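Local structure of extracellular serine protease (3WQB) at residues 344-349 / 363-368; 351-356 / 421-426. The protein cleaves peptide bonds after paired basic residues, one of them lysine, as a calcium-binding serine protease of the furin subfamily and a probable virulence factor. The protein carries 1 engineered substitution. All coordinates share one frame; numbering follows the deposited sequence.

Contact 1 (344-349 / 363-368); sequences GAMALL and DLLARS
Asp-363 OD1, two residues before Leu-365 on helix 358-368, is gripped by three groups: Arg-367 NE at 2.8 Å, Arg-367 NH2, and the hydroxyl of Tyr-539, in the P-domain family region. Both arginine bonds to OD1 are weak, being strongly bent. The straighter bond runs from NE to the other oxygen, Asp-363 OD2, with an N-H...O angle of 165°; it lies in the guanidinium plane and reaches the syn side of the carboxylate, tilted out of the carboxylate's own plane. One turn of helix therefore carries a salt bridge between residues four apart. Ser-368 OG donates a hydrogen bond to Leu-364 O, one turn back, at 2.7 Å.

The packing across to 344-349 is wholly apolar and centres on Leu-365. Leu-349 CD1 settles against its fork, 3.7 Å from both CG and CD2 of Leu-365. The other branch, Leu-365 CD1, meets Met-346 CE at 3.6 Å. Met-346 starts with CG anti to the backbone N (chi1 -168°), then bends at chi2 and chi3, which curls its terminal methyl back toward helix 358-368. Leu-365 also touches Leu-279 of edge strand 277-282. This is the buried packing of two consecutive helices in the subtilisin fold, the longer, 335-352, bearing near its start the predicted catalytic-serine position, alanine here through the engineered substitution.

Contact 2 (351-356 / 421-426); sequences SAYPDL and KALELA
Ala-352 faces Leu-423 and Tyr-353 faces Ala-426 where helix 335-352 gives out: Tyr-353 is the first residue to abandon helical angles and opens a type I beta turn ending at Leu-356, while 421-426 stays helical, the Tyr-353 and Ala-426 CA atoms lying 7.4 Å apart. Tyr-353 and Ala-426 contribute the largest shares of the contact. The tyrosine CG stands anti to the carbonyl carbon (chi1 -68°), and this swings the ring across the last turn of helix 419-426, where the Ala-426 methyl sits over one face in a CH-pi contact, CB 3.9 Å from the ring centroid and 29° off the normal. Leu-423 comes from a different direction. Its CD2 lies near the ring plane, 4.1 Å from Tyr-353 CE2, and the same methyl presses more closely on Ala-352 CB at 3.5 Å, so a single branch serves both partners.

The polar link is indirect. A water at the ring's edge, in its plane, is 2.6 Å from Tyr-353 OH and donates to Leu-423 O at 2.7 Å, tying the phenol to a carbonyl of the helix without a direct bond.

Around this junction, helix 358-368 lies alongside, with Leu-364 on Leu-356 and Leu-425. Leu-423 reaches on to Leu-349 in helix 335-352 and to Trp-61 and Ala-62 in helix 60-64, placing helix 419-426 against three other helices.

Overall arrangement
Contacts 1 and 2 share helix 335-352: contact 1 uses its second half and contact 2 its final turn and the bend beyond. Their centres are 7 Å apart and they join directly, helix 358-368 touching helix 419-426 where Ser-368 OG lies 3.3 Å from Ala-422 CB, so the three helices form one cluster. Contact 1 is the deeper, its touching residues all buried, and its interface is purely apolar, leucine and methionine, the charged pair being kept within one helix. Contact 2 is farther from the centre of the chain and partly buried; there an aromatic ring and a bridging water join the methyl contacts. Both lie away from the calcium sites and charge-relay residues.

Contact 1 (344-349 / 363-368)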
loop_
_atom_site.group_PDB
_atom_site.type_symbol
_atom_site.label_atom_id
_atom_site.label_comp_id
_atom_site.label_asym_id
_atom_site.label_seq_id
_atom_site.Cartn_x
_atom_site.Cartn_y
_atom_site.Cartn_z
ATOM N N GLY A 344 11.050 -6.921 -6.732
ATOM C CA GLY A 344 12.137 -7.376 -7.587
ATOM C C GLY A 344 13.409 -6.574 -7.378
ATOM O O GLY A 344 14.491 -7.150 -7.241
ATOM N N ALA A 345 13.287 -5.248 -7.307
ATOM C CA ALA A 345 14.440 -4.374 -7.064
ATOM C C ALA A 345 15.102 -4.715 -5.725
ATOM O O ALA A 345 16.329 -4.821 -5.624
ATOM C CB ALA A 345 14.018 -2.910 -7.091
ATOM N N MET A 346 14.269 -4.879 -4.700
ATOM C CA MET A 346 14.724 -5.287 -3.386
ATOM C C MET A 346 15.462 -6.626 -3.450
ATOM O O MET A 346 16.529 -6.783 -2.852
ATOM C CB MET A 346 13.529 -5.379 -2.441
ATOM C CG MET A 346 13.893 -5.522 -0.980
ATOM S SD MET A 346 14.698 -4.053 -0.293
ATOM C CE MET A 346 13.370 -2.866 -0.126
ATOM N N ALA A 347 14.898 -7.594 -4.179
ATOM C CA ALA A 347 15.528 -8.905 -4.298
ATOM C C ALA A 347 16.892 -8.797 -4.984
ATOM O O ALA A 347 17.845 -9.486 -4.604
ATOM C CB ALA A 347 14.632 -9.869 -5.041
ATOM N N LEU A 348 17.011 -7.920 -5.969
ATOM C CA LEU A 348 18.301 -7.698 -6.622
ATOM C C LEU A 348 19.331 -7.196 -5.606
ATOM O O LEU A 348 20.436 -7.738 -5.489
ATOM C CB LEU A 348 18.176 -6.713 -7.794
ATOM C CG LEU A 348 17.374 -7.222 -8.997
ATOM C CD1 LEU A 348 17.332 -6.182 -10.104
ATOM C CD2 LEU A 348 17.957 -8.524 -9.523
ATOM N N LEU A 349 18.954 -6.175 -4.848
ATOM C CA LEU A 349 19.869 -5.600 -3.880
ATOM C C LEU A 349 20.260 -6.611 -2.819
ATOM O O LEU A 349 21.433 -6.730 -2.469
ATOM C CB LEU A 349 19.257 -4.364 -3.228
ATOM C CG LEU A 349 18.939 -3.196 -4.155
ATOM C CD1 LEU A 349 18.411 -2.059 -3.334
ATOM C CD2 LEU A 349 20.127 -2.763 -4.979
ATOM N N ASP A 363 17.543 2.919 2.757
ATOM C CA ASP A 363 18.428 4.074 2.687
ATOM C C ASP A 363 19.069 4.172 1.305
ATOM O O ASP A 363 19.128 5.248 0.701
ATOM C CB ASP A 363 19.511 3.968 3.766
ATOM C CG ASP A 363 20.347 5.226 3.882
ATOM O OD1 ASP A 363 19.794 6.283 4.265
ATOM O OD2 ASP A 363 21.563 5.150 3.604
ATOM N N LEU A 364 19.529 3.033 0.797
ATOM C CA LEU A 364 20.176 2.991 -0.507
ATOM C C LEU A 364 19.201 3.302 -1.640
ATOM O O LEU A 364 19.543 4.054 -2.538
ATOM C CB LEU A 364 20.846 1.632 -0.721
ATOM C CG LEU A 364 22.053 1.437 0.195
ATOM C CD1 LEU A 364 22.382 -0.030 0.342
ATOM C CD2 LEU A 364 23.248 2.214 -0.322
ATOM N N LEU A 365 18.004 2.719 -1.594
ATOM C CA LEU A 365 16.974 3.015 -2.582
ATOM C C LEU A 365 16.571 4.484 -2.568
ATOM O O LEU A 365 16.414 5.105 -3.624
ATOM C CB LEU A 365 15.759 2.112 -2.357
ATOM C CG LEU A 365 15.943 0.656 -2.795
ATOM C CD1 LEU A 365 14.907 -0.251 -2.155
ATOM C CD2 LEU A 365 15.913 0.534 -4.312
ATOM N N ALA A 366 16.385 5.040 -1.371
ATOM C CA ALA A 366 16.006 6.452 -1.251
ATOM C C ALA A 366 17.079 7.383 -1.806
ATOM O O ALA A 366 16.767 8.299 -2.560
ATOM C CB ALA A 366 15.668 6.813 0.176
ATOM N N ARG A 367 18.340 7.124 -1.461
ATOM C CA ARG A 367 19.413 8.050 -1.821
ATOM C C ARG A 367 19.836 7.921 -3.276
ATOM O O ARG A 367 20.522 8.792 -3.800
ATOM C CB ARG A 367 20.619 7.878 -0.900
ATOM C CG ARG A 367 20.330 8.314 0.525
ATOM C CD ARG A 367 21.577 8.146 1.373
ATOM N NE ARG A 367 21.314 8.060 2.811
ATOM C CZ ARG A 367 21.020 9.091 3.601
ATOM N NH1 ARG A 367 20.912 10.321 3.109
ATOM N NH2 ARG A 367 20.819 8.882 4.899
ATOM N N SER A 368 19.429 6.831 -3.924
ATOM C CA SER A 368 19.772 6.612 -5.328
ATOM C C SER A 368 18.610 6.863 -6.298
ATOM O O SER A 368 18.792 6.789 -7.510
ATOM C CB SER A 368 20.308 5.195 -5.523
ATOM O OG SER A 368 19.319 4.222 -5.228
#

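Contact 2 (351-356 / 421-426)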
loop_
_atom_site.group_PDB
_atom_site.type_symbol
_atom_site.label_atom_id
_atom_site.label_comp_id
_atom_site.label_asym_id
_atom_site.label_seq_id
_atom_site.Cartn_x
_atom_site.Cartn_y
_atom_site.Cartn_z
ATOM N N SER A 351 20.312 -9.816 -3.090
ATOM C CA SER A 351 21.167 -10.870 -3.640
ATOM C C SER A 351 22.613 -10.408 -3.793
ATOM O O SER A 351 23.532 -11.212 -3.634
ATOM C CB SER A 351 20.619 -11.425 -4.955
ATOM O OG SER A 351 20.755 -10.520 -6.042
ATOM N N ALA A 352 22.800 -9.121 -4.086
ATOM C CA ALA A 352 24.130 -8.522 -4.256
ATOM C C ALA A 352 24.818 -8.270 -2.919
ATOM O O ALA A 352 26.046 -8.376 -2.815
ATOM C CB ALA A 352 24.028 -7.230 -5.034
ATOM N N TYR A 353 24.021 -7.938 -1.903
ATOM C CA TYR A 353 24.527 -7.542 -0.593
ATOM C C TYR A 353 23.664 -8.173 0.489
ATOM O O TYR A 353 22.851 -7.496 1.123
ATOM C CB TYR A 353 24.576 -6.009 -0.475
ATOM C CG TYR A 353 25.621 -5.421 -1.391
ATOM C CD1 TYR A 353 26.965 -5.409 -1.023
ATOM C CD2 TYR A 353 25.274 -4.947 -2.661
ATOM C CE1 TYR A 353 27.933 -4.916 -1.876
ATOM C CE2 TYR A 353 26.236 -4.442 -3.529
ATOM C CZ TYR A 353 27.558 -4.426 -3.125
ATOM O OH TYR A 353 28.515 -3.944 -3.979
ATOM N N PRO A 354 23.855 -9.481 0.724
ATOM C CA PRO A 354 22.947 -10.240 1.585
ATOM C C PRO A 354 23.004 -9.890 3.068
ATOM O O PRO A 354 22.131 -10.324 3.822
ATOM C CB PRO A 354 23.374 -11.698 1.351
ATOM C CG PRO A 354 24.752 -11.613 0.831
ATOM C CD PRO A 354 24.834 -10.355 0.048
ATOM N N ASP A 355 24.004 -9.110 3.479
ATOM C CA ASP A 355 24.157 -8.757 4.893
ATOM C C ASP A 355 23.422 -7.486 5.288
ATOM O O ASP A 355 23.282 -7.191 6.479
ATOM C CB ASP A 355 25.639 -8.627 5.273
ATOM C CG ASP A 355 26.381 -9.948 5.197
ATOM O OD1 ASP A 355 25.722 -11.006 5.109
ATOM O OD2 ASP A 355 27.631 -9.922 5.233
ATOM N N LEU A 356 22.955 -6.731 4.298
ATOM C CA LEU A 356 22.282 -5.459 4.560
ATOM C C LEU A 356 20.884 -5.630 5.129
ATOM O O LEU A 356 20.122 -6.493 4.696
ATOM C CB LEU A 356 22.252 -4.605 3.297
ATOM C CG LEU A 356 23.645 -4.119 2.878
ATOM C CD1 LEU A 356 23.527 -3.194 1.695
ATOM C CD2 LEU A 356 24.376 -3.420 4.027
ATOM N N LYS A 421 22.184 2.490 -9.607
ATOM C CA LYS A 421 22.760 3.479 -8.697
ATOM C C LYS A 421 22.688 2.999 -7.248
ATOM O O LYS A 421 23.624 3.211 -6.476
ATOM C CB LYS A 421 22.099 4.846 -8.864
ATOM C CG LYS A 421 22.805 5.975 -8.125
ATOM C CD LYS A 421 22.196 7.322 -8.465
ATOM C CE LYS A 421 22.832 8.408 -7.614
ATOM N NZ LYS A 421 22.311 9.749 -7.971
ATOM N N ALA A 422 21.602 2.315 -6.886
ATOM C CA ALA A 422 21.511 1.722 -5.558
ATOM C C ALA A 422 22.658 0.744 -5.331
ATOM O O ALA A 422 23.255 0.720 -4.257
ATOM C CB ALA A 422 20.151 1.043 -5.355
ATOM N N LEU A 423 22.970 -0.053 -6.351
ATOM C CA LEU A 423 24.095 -0.991 -6.266
ATOM C C LEU A 423 25.450 -0.298 -6.185
ATOM O O LEU A 423 26.338 -0.771 -5.487
ATOM C CB LEU A 423 24.077 -1.976 -7.432
ATOM C CG LEU A 423 22.972 -3.027 -7.376
ATOM C CD1 LEU A 423 22.827 -3.690 -8.737
ATOM C CD2 LEU A 423 23.262 -4.054 -6.300
ATOM N N GLU A 424 25.609 0.809 -6.901
ATOM C CA GLU A 424 26.822 1.620 -6.790
ATOM C C GLU A 424 27.007 2.127 -5.362
ATOM O O GLU A 424 28.097 2.059 -4.802
ATOM C CB GLU A 424 26.761 2.795 -7.763
ATOM C CG GLU A 424 28.021 3.632 -7.819
ATOM C CD GLU A 424 27.924 4.710 -8.868
ATOM O OE1 GLU A 424 27.307 5.756 -8.588
ATOM O OE2 GLU A 424 28.449 4.504 -9.981
ATOM N N LEU A 425 25.932 2.614 -4.760
ATOM C CA LEU A 425 26.015 3.130 -3.402
ATOM C C LEU A 425 26.232 1.998 -2.402
ATOM O O LEU A 425 26.937 2.167 -1.408
ATOM C CB LEU A 425 24.762 3.934 -3.042
ATOM C CG LEU A 425 24.481 5.257 -3.764
ATOM C CD1 LEU A 425 23.262 5.936 -3.165
ATOM C CD2 LEU A 425 25.686 6.184 -3.703
ATOM N N ALA A 426 25.645 0.836 -2.682
ATOM C CA ALA A 426 25.717 -0.302 -1.763
ATOM C C ALA A 426 27.138 -0.795 -1.530
ATOM O O ALA A 426 27.461 -1.251 -0.435
ATOM C CB ALA A 426 24.831 -1.443 -2.250
HETATM O O HOH W 1 27.785 -2.974 -6.232
#